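Local coordinates for protein ATP-dependent DNA helicase (Mycobacterium smegmatis, PDB 5V9X) that uses ATP to track 3'-to-5' along single-stranded DNA and unwinds RNA:DNA duplexes, as a bacterial helicase of the Lhr family, at residues V100-P105 and V162-P167; L258-P263 and L428-R433. All coordinates share one frame; numbering follows the deposited sequence.

Contact 1 (V100-P105 and V162-P167). With nucleotides of chain B.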
ATOM      1  N   VAL A 100      -0.387  11.930 -24.701  1.00 46.95           N
ATOM      2  CA  VAL A 100      -0.498  12.017 -23.250  1.00 43.61           C
ATOM      3  C   VAL A 100      -0.524  10.605 -22.684  1.00 38.31           C
ATOM      4  O   VAL A 100      -1.203   9.726 -23.221  1.00 44.62           O
ATOM      5  CB  VAL A 100      -1.757  12.804 -22.824  1.00 45.37           C
ATOM      6  CG1 VAL A 100      -1.908  12.806 -21.309  1.00 42.73           C
ATOM      7  CG2 VAL A 100      -1.701  14.227 -23.361  1.00 43.37           C
ATOM      8  N   LEU A 101       0.224  10.389 -21.603  1.00 34.49           N
ATOM      9  CA  LEU A 101       0.279   9.095 -20.928  1.00 36.73           C
ATOM     10  C   LEU A 101      -0.143   9.286 -19.477  1.00 42.29           C
ATOM     11  O   LEU A 101       0.575   9.915 -18.692  1.00 47.90           O
ATOM     12  CB  LEU A 101       1.677   8.484 -21.015  1.00 38.30           C
ATOM     13  CG  LEU A 101       1.841   7.115 -20.346  1.00 39.59           C
ATOM     14  CD1 LEU A 101       0.997   6.061 -21.046  1.00 36.69           C
ATOM     15  CD2 LEU A 101       3.300   6.698 -20.307  1.00 42.64           C
ATOM     16  N   TYR A 102      -1.304   8.746 -19.124  1.00 43.03           N
ATOM     17  CA  TYR A 102      -1.795   8.751 -17.754  1.00 42.51           C
ATOM     18  C   TYR A 102      -1.582   7.369 -17.151  1.00 46.58           C
ATOM     19  O   TYR A 102      -1.971   6.361 -17.749  1.00 51.32           O
ATOM     20  CB  TYR A 102      -3.276   9.138 -17.712  1.00 36.13           C
ATOM     21  CG  TYR A 102      -3.944   8.939 -16.368  1.00 37.01           C
ATOM     22  CD1 TYR A 102      -4.439   7.696 -15.994  1.00 38.97           C
ATOM     23  CD2 TYR A 102      -4.100   9.998 -15.482  1.00 33.81           C
ATOM     24  CE1 TYR A 102      -5.050   7.508 -14.775  1.00 38.62           C
ATOM     25  CE2 TYR A 102      -4.718   9.817 -14.259  1.00 33.56           C
ATOM     26  CZ  TYR A 102      -5.189   8.566 -13.909  1.00 37.14           C
ATOM     27  OH  TYR A 102      -5.807   8.365 -12.695  1.00 35.88           O
ATOM     28  N   VAL A 103      -0.974   7.324 -15.965  1.00 43.48           N
ATOM     29  CA  VAL A 103      -0.685   6.073 -15.272  1.00 42.25           C
ATOM     30  C   VAL A 103      -1.443   6.060 -13.953  1.00 43.58           C
ATOM     31  O   VAL A 103      -1.315   6.992 -13.148  1.00 43.90           O
ATOM     32  CB  VAL A 103       0.825   5.889 -15.032  1.00 40.39           C
ATOM     33  CG1 VAL A 103       1.087   4.587 -14.294  1.00 41.22           C
ATOM     34  CG2 VAL A 103       1.582   5.919 -16.351  1.00 36.54           C
ATOM     35  N   SER A 104      -2.222   5.000 -13.729  1.00 43.39           N
ATOM     36  CA  SER A 104      -2.962   4.794 -12.497  1.00 39.91           C
ATOM     37  C   SER A 104      -2.551   3.482 -11.841  1.00 38.96           C
ATOM     38  O   SER A 104      -2.414   2.464 -12.527  1.00 38.33           O
ATOM     39  CB  SER A 104      -4.475   4.772 -12.751  1.00 37.45           C
ATOM     40  OG  SER A 104      -5.178   4.379 -11.582  1.00 36.12           O
ATOM     41  N   PRO A 105      -2.352   3.470 -10.520  1.00 38.24           N
ATOM     42  CA  PRO A 105      -2.035   2.202  -9.843  1.00 35.80           C
ATOM     43  C   PRO A 105      -3.216   1.251  -9.752  1.00 40.35           C
ATOM     44  O   PRO A 105      -3.006   0.054  -9.520  1.00 47.41           O
ATOM     45  CB  PRO A 105      -1.570   2.650  -8.452  1.00 35.11           C
ATOM     46  CG  PRO A 105      -2.239   3.971  -8.241  1.00 39.45           C
ATOM     47  CD  PRO A 105      -2.341   4.619  -9.598  1.00 39.18           C
ATOM     48  N   VAL A 162      -4.602   9.981 -25.934  1.00 48.38           N
ATOM     49  CA  VAL A 162      -4.462   9.871 -24.486  1.00 43.75           C
ATOM     50  C   VAL A 162      -4.476   8.390 -24.139  1.00 44.59           C
ATOM     51  O   VAL A 162      -5.513   7.725 -24.259  1.00 52.19           O
ATOM     52  CB  VAL A 162      -5.576  10.620 -23.743  1.00 39.64           C
ATOM     53  CG1 VAL A 162      -5.422  10.438 -22.239  1.00 35.94           C
ATOM     54  CG2 VAL A 162      -5.574  12.094 -24.119  1.00 38.04           C
ATOM     55  N   LEU A 163      -3.334   7.866 -23.708  1.00 40.17           N
ATOM     56  CA  LEU A 163      -3.230   6.478 -23.277  1.00 41.29           C
ATOM     57  C   LEU A 163      -3.330   6.415 -21.759  1.00 34.46           C
ATOM     58  O   LEU A 163      -2.544   7.052 -21.051  1.00 35.57           O
ATOM     59  CB  LEU A 163      -1.924   5.840 -23.749  1.00 44.29           C
ATOM     60  CG  LEU A 163      -1.816   4.353 -23.409  1.00 44.45           C
ATOM     61  CD1 LEU A 163      -2.890   3.560 -24.146  1.00 39.98           C
ATOM     62  CD2 LEU A 163      -0.430   3.812 -23.722  1.00 48.86           C
ATOM     63  N   ILE A 164      -4.301   5.652 -21.269  1.00 34.59           N
ATOM     64  CA  ILE A 164      -4.485   5.393 -19.845  1.00 37.16           C
ATOM     65  C   ILE A 164      -4.051   3.959 -19.582  1.00 37.87           C
ATOM     66  O   ILE A 164      -4.467   3.042 -20.300  1.00 48.00           O
ATOM     67  CB  ILE A 164      -5.947   5.615 -19.422  1.00 34.94           C
ATOM     68  CG1 ILE A 164      -6.361   7.071 -19.657  1.00 33.34           C
ATOM     69  CG2 ILE A 164      -6.148   5.221 -17.975  1.00 31.99           C
ATOM     70  CD1 ILE A 164      -7.841   7.320 -19.461  1.00 32.37           C
ATOM     71  N   THR A 165      -3.215   3.760 -18.567  1.00 32.27           N
ATOM     72  CA  THR A 165      -2.656   2.435 -18.322  1.00 39.64           C
ATOM     73  C   THR A 165      -2.188   2.345 -16.872  1.00 45.69           C
ATOM     74  O   THR A 165      -2.379   3.267 -16.075  1.00 54.28           O
ATOM     75  CB  THR A 165      -1.516   2.137 -19.301  1.00 41.21           C
ATOM     76  OG1 THR A 165      -1.006   0.822 -19.057  1.00 49.41           O
ATOM     77  CG2 THR A 165      -0.388   3.151 -19.141  1.00 34.54           C
ATOM     78  N   THR A 166      -1.574   1.217 -16.541  1.00 45.83           N
ATOM     79  CA  THR A 166      -0.991   0.924 -15.242  1.00 48.32           C
ATOM     80  C   THR A 166       0.531   0.878 -15.343  1.00 54.81           C
ATOM     81  O   THR A 166       1.092   0.826 -16.443  1.00 56.31           O
ATOM     82  CB  THR A 166      -1.519  -0.419 -14.717  1.00 46.36           C
ATOM     83  OG1 THR A 166      -1.154  -1.468 -15.623  1.00 48.85           O
ATOM     84  CG2 THR A 166      -3.032  -0.378 -14.562  1.00 46.42           C
ATOM     85  N   PRO A 167       1.238   0.913 -14.207  1.00 53.64           N
ATOM     86  CA  PRO A 167       2.699   0.743 -14.276  1.00 50.27           C
ATOM     87  C   PRO A 167       3.106  -0.598 -14.854  1.00 46.91           C
ATOM     88  O   PRO A 167       4.033  -0.665 -15.670  1.00 51.86           O
ATOM     89  CB  PRO A 167       3.138   0.892 -12.811  1.00 50.48           C
ATOM     90  CG  PRO A 167       2.051   1.680 -12.166  1.00 51.77           C
ATOM     91  CD  PRO A 167       0.790   1.242 -12.841  1.00 54.10           C
TER
ATOM     92  P    DC B  10      -2.581  -4.709 -15.111  1.00 48.42           P
ATOM     93  OP1  DC B  10      -1.855  -3.795 -16.021  1.00 54.96           O
ATOM     94  OP2  DC B  10      -4.058  -4.771 -15.141  1.00 46.62           O
ATOM     95  O5'  DC B  10      -2.056  -6.196 -15.349  1.00 43.99           O
ATOM     96  C5'  DC B  10      -0.685  -6.434 -15.572  1.00 43.34           C
ATOM     97  C4'  DC B  10      -0.429  -7.919 -15.701  1.00 44.44           C
ATOM     98  O4'  DC B  10      -0.467  -8.534 -14.392  1.00 45.96           O
ATOM     99  C3'  DC B  10      -1.454  -8.673 -16.557  1.00 44.07           C
ATOM    100  O3'  DC B  10      -0.799  -9.363 -17.591  1.00 46.53           O
ATOM    101  C2'  DC B  10      -2.121  -9.642 -15.576  1.00 47.45           C
ATOM    102  C1'  DC B  10      -1.043  -9.805 -14.522  1.00 49.21           C
ATOM    103  N1   DC B  10      -1.565 -10.233 -13.197  1.00 50.60           N
ATOM    104  C2   DC B  10      -0.871 -11.200 -12.466  1.00 51.98           C
ATOM    105  O2   DC B  10       0.173 -11.671 -12.936  1.00 56.18           O
ATOM    106  N3   DC B  10      -1.357 -11.588 -11.260  1.00 49.54           N
ATOM    107  C4   DC B  10      -2.487 -11.050 -10.793  1.00 53.85           C
ATOM    108  N4   DC B  10      -2.932 -11.463  -9.602  1.00 66.46           N
ATOM    109  C5   DC B  10      -3.211 -10.064 -11.529  1.00 46.06           C
ATOM    110  C6   DC B  10      -2.720  -9.690 -12.714  1.00 46.48           C
TER

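Contact 2 (L258-P263 and L428-R433). With nucleotides of chain B.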
ATOM      1  N   LEU A 258     -16.390  12.269  10.378  1.00 58.74           N
ATOM      2  CA  LEU A 258     -15.953  10.941  10.784  1.00 56.11           C
ATOM      3  C   LEU A 258     -16.701  10.476  12.030  1.00 54.36           C
ATOM      4  O   LEU A 258     -17.270  11.271  12.782  1.00 54.57           O
ATOM      5  CB  LEU A 258     -14.445  10.929  11.034  1.00 52.37           C
ATOM      6  CG  LEU A 258     -13.587  11.391   9.856  1.00 48.09           C
ATOM      7  CD1 LEU A 258     -12.111  11.364  10.225  1.00 46.64           C
ATOM      8  CD2 LEU A 258     -13.851  10.533   8.629  1.00 50.18           C
ATOM      9  N   SER A 259     -16.686   9.162  12.242  1.00 50.25           N
ATOM     10  CA  SER A 259     -17.464   8.549  13.307  1.00 47.49           C
ATOM     11  C   SER A 259     -16.949   7.139  13.556  1.00 50.37           C
ATOM     12  O   SER A 259     -16.612   6.420  12.611  1.00 48.96           O
ATOM     13  CB  SER A 259     -18.953   8.518  12.943  1.00 48.60           C
ATOM     14  OG  SER A 259     -19.680   7.690  13.830  1.00 56.93           O
ATOM     15  N   VAL A 260     -16.888   6.754  14.829  1.00 51.29           N
ATOM     16  CA  VAL A 260     -16.482   5.415  15.244  1.00 51.55           C
ATOM     17  C   VAL A 260     -17.655   4.805  15.995  1.00 53.75           C
ATOM     18  O   VAL A 260     -17.940   5.193  17.135  1.00 56.73           O
ATOM     19  CB  VAL A 260     -15.218   5.432  16.114  1.00 50.39           C
ATOM     20  CG1 VAL A 260     -14.887   4.028  16.593  1.00 46.99           C
ATOM     21  CG2 VAL A 260     -14.049   6.015  15.344  1.00 41.32           C
ATOM     22  N   GLN A 261     -18.333   3.850  15.365  1.00 52.55           N
ATOM     23  CA  GLN A 261     -19.550   3.259  15.904  1.00 55.45           C
ATOM     24  C   GLN A 261     -19.270   1.850  16.411  1.00 54.97           C
ATOM     25  O   GLN A 261     -18.667   1.036  15.703  1.00 51.10           O
ATOM     26  CB  GLN A 261     -20.657   3.242  14.845  1.00 62.10           C
ATOM     27  CG  GLN A 261     -21.038   4.634  14.345  1.00 74.54           C
ATOM     28  CD  GLN A 261     -22.174   4.621  13.336  1.00 77.81           C
ATOM     29  OE1 GLN A 261     -22.794   3.586  13.091  1.00 85.01           O
ATOM     30  NE2 GLN A 261     -22.453   5.780  12.745  1.00 67.80           N
ATOM     31  N   VAL A 262     -19.705   1.576  17.639  1.00 50.60           N
ATOM     32  CA  VAL A 262     -19.624   0.248  18.243  1.00 53.13           C
ATOM     33  C   VAL A 262     -21.036  -0.186  18.621  1.00 62.50           C
ATOM     34  O   VAL A 262     -21.623   0.363  19.565  1.00 68.04           O
ATOM     35  CB  VAL A 262     -18.689   0.240  19.464  1.00 47.37           C
ATOM     36  CG1 VAL A 262     -18.816  -1.073  20.219  1.00 48.30           C
ATOM     37  CG2 VAL A 262     -17.252   0.467  19.028  1.00 45.98           C
ATOM     38  N   PRO A 263     -21.621  -1.161  17.919  1.00 63.89           N
ATOM     39  CA  PRO A 263     -23.047  -1.462  18.128  1.00 65.72           C
ATOM     40  C   PRO A 263     -23.358  -2.175  19.437  1.00 70.50           C
ATOM     41  O   PRO A 263     -24.524  -2.173  19.851  1.00 69.74           O
ATOM     42  CB  PRO A 263     -23.403  -2.348  16.922  1.00 61.35           C
ATOM     43  CG  PRO A 263     -22.274  -2.164  15.941  1.00 61.47           C
ATOM     44  CD  PRO A 263     -21.064  -1.896  16.773  1.00 62.70           C
ATOM     45  N   LEU A 428     -16.346   4.306  10.892  1.00 51.49           N
ATOM     46  CA  LEU A 428     -15.421   3.209  11.142  1.00 45.37           C
ATOM     47  C   LEU A 428     -16.033   2.253  12.157  1.00 45.44           C
ATOM     48  O   LEU A 428     -16.524   2.685  13.205  1.00 44.71           O
ATOM     49  CB  LEU A 428     -14.073   3.725  11.654  1.00 44.70           C
ATOM     50  CG  LEU A 428     -12.973   4.045  10.635  1.00 44.35           C
ATOM     51  CD1 LEU A 428     -13.304   5.286   9.819  1.00 47.16           C
ATOM     52  CD2 LEU A 428     -11.633   4.202  11.336  1.00 40.22           C
ATOM     53  N   PHE A 429     -16.001   0.957  11.845  1.00 47.47           N
ATOM     54  CA  PHE A 429     -16.495  -0.075  12.749  1.00 45.31           C
ATOM     55  C   PHE A 429     -15.327  -0.891  13.281  1.00 46.99           C
ATOM     56  O   PHE A 429     -14.725  -1.666  12.522  1.00 49.71           O
ATOM     57  CB  PHE A 429     -17.492  -0.993  12.038  1.00 42.75           C
ATOM     58  CG  PHE A 429     -18.852  -0.389  11.842  1.00 44.01           C
ATOM     59  CD1 PHE A 429     -19.134   0.361  10.714  1.00 39.60           C
ATOM     60  CD2 PHE A 429     -19.855  -0.586  12.777  1.00 46.00           C
ATOM     61  CE1 PHE A 429     -20.389   0.911  10.526  1.00 44.14           C
ATOM     62  CE2 PHE A 429     -21.112  -0.038  12.594  1.00 44.60           C
ATOM     63  CZ  PHE A 429     -21.378   0.712  11.467  1.00 42.94           C
ATOM     64  N   PRO A 430     -14.959  -0.751  14.552  1.00 47.19           N
ATOM     65  CA  PRO A 430     -13.958  -1.654  15.128  1.00 43.72           C
ATOM     66  C   PRO A 430     -14.462  -3.089  15.154  1.00 44.05           C
ATOM     67  O   PRO A 430     -15.650  -3.350  15.360  1.00 45.70           O
ATOM     68  CB  PRO A 430     -13.758  -1.107  16.546  1.00 41.84           C
ATOM     69  CG  PRO A 430     -14.203   0.314  16.474  1.00 43.00           C
ATOM     70  CD  PRO A 430     -15.321   0.336  15.477  1.00 50.20           C
ATOM     71  N   LYS A 431     -13.538  -4.025  14.937  1.00 45.31           N
ATOM     72  CA  LYS A 431     -13.858  -5.445  15.004  1.00 47.21           C
ATOM     73  C   LYS A 431     -13.778  -6.001  16.418  1.00 49.70           C
ATOM     74  O   LYS A 431     -14.546  -6.907  16.764  1.00 53.22           O
ATOM     75  CB  LYS A 431     -12.917  -6.247  14.096  1.00 52.59           C
ATOM     76  CG  LYS A 431     -13.179  -6.063  12.609  1.00 59.10           C
ATOM     77  CD  LYS A 431     -12.114  -6.746  11.756  1.00 61.53           C
ATOM     78  CE  LYS A 431     -12.098  -8.250  11.954  1.00 65.42           C
ATOM     79  NZ  LYS A 431     -11.111  -8.922  11.061  1.00 65.40           N
ATOM     80  N   HIS A 432     -12.872  -5.480  17.242  1.00 52.13           N
ATOM     81  CA  HIS A 432     -12.691  -5.969  18.604  1.00 54.41           C
ATOM     82  C   HIS A 432     -12.176  -4.825  19.471  1.00 61.17           C
ATOM     83  O   HIS A 432     -12.074  -3.679  19.024  1.00 67.65           O
ATOM     84  CB  HIS A 432     -11.757  -7.184  18.623  1.00 49.10           C
ATOM     85  CG  HIS A 432     -10.443  -6.944  17.949  1.00 49.35           C
ATOM     86  ND1 HIS A 432     -10.289  -6.989  16.580  1.00 50.66           N
ATOM     87  CD2 HIS A 432      -9.220  -6.661  18.457  1.00 51.98           C
ATOM     88  CE1 HIS A 432      -9.028  -6.742  16.273  1.00 48.99           C
ATOM     89  NE2 HIS A 432      -8.358  -6.541  17.393  1.00 49.41           N
ATOM     90  N   ARG A 433     -11.834  -5.151  20.720  1.00 58.41           N
ATOM     91  CA  ARG A 433     -11.547  -4.124  21.718  1.00 56.41           C
ATOM     92  C   ARG A 433     -10.349  -3.265  21.320  1.00 54.70           C
ATOM     93  O   ARG A 433     -10.461  -2.040  21.209  1.00 52.11           O
ATOM     94  CB  ARG A 433     -11.328  -4.777  23.083  1.00 59.72           C
ATOM     95  CG  ARG A 433     -12.571  -5.461  23.634  1.00 61.94           C
ATOM     96  CD  ARG A 433     -12.983  -4.872  24.973  1.00 68.32           C
ATOM     97  NE  ARG A 433     -12.438  -5.623  26.101  1.00 72.66           N
ATOM     98  CZ  ARG A 433     -12.526  -5.234  27.369  1.00 78.07           C
ATOM     99  NH1 ARG A 433     -13.132  -4.093  27.674  1.00 79.55           N
ATOM    100  NH2 ARG A 433     -12.007  -5.981  28.333  1.00 80.29           N
TER
ATOM    101  P    DC B   3     -15.667 -12.309  16.940  1.00106.68           P
ATOM    102  OP1  DC B   3     -16.797 -11.357  16.877  1.00102.70           O
ATOM    103  OP2  DC B   3     -15.821 -13.673  16.390  1.00107.07           O
ATOM    104  O5'  DC B   3     -14.406 -11.610  16.239  1.00 94.28           O
ATOM    105  C5'  DC B   3     -14.597 -10.874  15.029  1.00 85.21           C
ATOM    106  C4'  DC B   3     -13.282 -10.627  14.302  1.00 81.83           C
ATOM    107  O4'  DC B   3     -12.347  -9.944  15.179  1.00 85.04           O
ATOM    108  C3'  DC B   3     -12.558 -11.878  13.795  1.00 84.37           C
ATOM    109  O3'  DC B   3     -12.034 -11.638  12.489  1.00 86.79           O
ATOM    110  C2'  DC B   3     -11.435 -12.056  14.816  1.00 86.74           C
ATOM    111  C1'  DC B   3     -11.105 -10.608  15.140  1.00 85.33           C
ATOM    112  N1   DC B   3     -10.428 -10.423  16.455  1.00 81.27           N
ATOM    113  C2   DC B   3      -9.063 -10.111  16.496  1.00 87.87           C
ATOM    114  O2   DC B   3      -8.436  -9.999  15.435  1.00 79.29           O
ATOM    115  N3   DC B   3      -8.465  -9.942  17.701  1.00 87.58           N
ATOM    116  C4   DC B   3      -9.175 -10.071  18.823  1.00 91.26           C
ATOM    117  N4   DC B   3      -8.542  -9.896  19.987  1.00105.65           N
ATOM    118  C5   DC B   3     -10.566 -10.388  18.800  1.00 89.94           C
ATOM    119  C6   DC B   3     -11.145 -10.550  17.607  1.00 84.97           C
ATOM    120  P    DC B   4     -12.722 -12.301  11.196  1.00 81.22           P
ATOM    121  OP1  DC B   4     -12.253 -11.549  10.010  1.00 69.66           O
ATOM    122  OP2  DC B   4     -14.171 -12.415  11.467  1.00 80.67           O
ATOM    123  O5'  DC B   4     -12.093 -13.775  11.133  1.00 88.56           O
ATOM    124  C5'  DC B   4     -10.713 -13.955  10.816  1.00 91.48           C
ATOM    125  C4'  DC B   4     -10.147 -15.170  11.536  1.00 98.47           C
ATOM    126  O4'  DC B   4     -10.567 -15.140  12.910  1.00101.79           O
ATOM    127  C3'  DC B   4     -10.618 -16.519  10.996  1.00104.77           C
ATOM    128  O3'  DC B   4      -9.621 -17.082  10.144  1.00111.43           O
ATOM    129  C2'  DC B   4     -10.837 -17.388  12.252  1.00107.35           C
ATOM    130  C1'  DC B   4     -10.530 -16.446  13.421  1.00106.68           C
ATOM    131  N1   DC B   4     -11.520 -16.540  14.537  1.00106.03           N
ATOM    132  C2   DC B   4     -11.285 -17.416  15.605  1.00108.36           C
ATOM    133  O2   DC B   4     -10.256 -18.103  15.607  1.00110.25           O
ATOM    134  N3   DC B   4     -12.195 -17.486  16.609  1.00105.04           N
ATOM    135  C4   DC B   4     -13.293 -16.727  16.570  1.00 98.79           C
ATOM    136  N4   DC B   4     -14.161 -16.831  17.580  1.00 98.20           N
ATOM    137  C5   DC B   4     -13.548 -15.829  15.491  1.00 98.95           C
ATOM    138  C6   DC B   4     -12.644 -15.768  14.507  1.00100.30           C
TER

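Contact 1 (V100-P105 and V162-P167)
Y102 and I164 rise side by side from one face of two neighbouring parallel strands, ring atom CD1 of Y102 3.6 Å from CG2 of I164. The two side chains slant past one another, and the methyl meets the ring obliquely. With CG of Y102 anti to the backbone N (chi1 170°), the ring rises from the sheet and carries its OH to D191, the first residue of the DExH sequence, at the end of neighbouring strand 187-191. V100 and V162 lie on this same face, against helix 75-88.

On the reverse face, L101 CD1 settles between L163 CD2 at 3.8 Å and T165 CG2 at 3.7 Å. V103 CG1 meets the ring of P167, with CD of P167 3.7 Å away. The backbone pairing that fixes these matches is a parallel ladder: L163 N to V100 O, Y102 N to L163 O (2.8 Å), T165 N to Y102 O, and S104 N to T165 O (2.9 Å). The strand directions differ by 17°.

Past the ladder T166 turns its hydroxyl outside the strand pair. OG1 stands between its own backbone N and carbonyl carbon (chi1 61°), where it bonds S169 N as the N-cap of helix 167-174 and also OP1 of DC10 of chain B; that phosphate bond is modelled very short, so its length is doubtful. S104-P105 and T166-P167 match the positions of helicase motifs Ia and Ib. The chemistry thus implies an apolar, hydrogen-bonded base that places T166, just past strand 162-165, within reach of the DNA phosphate.

Contact 2 (L258-P263 and L428-R433)
P430 is the bump of this contact, and V260 with V262 makes the hollow. CG of P430 lies 3.8 Å from CG1 of V260 and 4.0 Å from CG2 of V262, its ring obliquely set to the first valine and nearly perpendicular to the second. CD of the same proline rests near the carbonyl oxygen of Q261, between the two valines in sequence.

A second fit lies on the other face. The F429 ring receives P263 CG at its edge, 4.1 Å from CE2, while the extended chain of Q261 crosses obliquely so that OE1 comes to 3.6 Å from CZ. Amide and ring planes are turned 70° apart, which rules out a flat stack.

Strand pairing sets this register. L428 N donates to S259 O (2.7 Å) and Q261 N to L428 O (3.0 Å), so L428 sits abreast of V260 in a parallel bridge. Beyond P430 the chain leaves the sheet for the DNA. K431, bent at chi3 (63°), brings NZ to 3.1 Å from OP1 of DC4 of chain B, with a weak bond to O3' of DC3 of chain B. The base of DC3 of chain B lies over one face of the H432 ring, its N3 3.3 Å above the ring plane.

The sheet is the seven-stranded parallel one of the second RecA-like fold of a superfamily 2 helicase, and the K431-H432 loop that meets the DNA follows the end of its strand 424-429. Helix 433-448 packs on V260, L428 and P430, whereas L286 of helix 276-288 touches Q261 and F429. Strand 424-429 runs between 394-400 and 256-262; the latter is flanked on its far side by 657-659, through backbone bonds of V260 and V262 to A658.

In the fold
Contact 1 and contact 2 belong to two separate seven-stranded parallel sheets with the same strand order, the tandem RecA-like folds of a superfamily 2 helicase. They join different strand pairs, so they are not equivalents of one another. Their centres are 37 Å apart and their nearest atoms about 21 Å, without touching. The bound DNA strand links them: contact 2 reaches DC3 and DC4 of chain B, contact 1 reaches DC10 of chain B. Contact 1 also lies near the nucleotide site, the Y102 side chain being about 6 Å from the magnesium ion and about 7 Å from the ATP analogue. Nucleotide-dependent movement between the two folds would probably shift these DNA grips relative to each other.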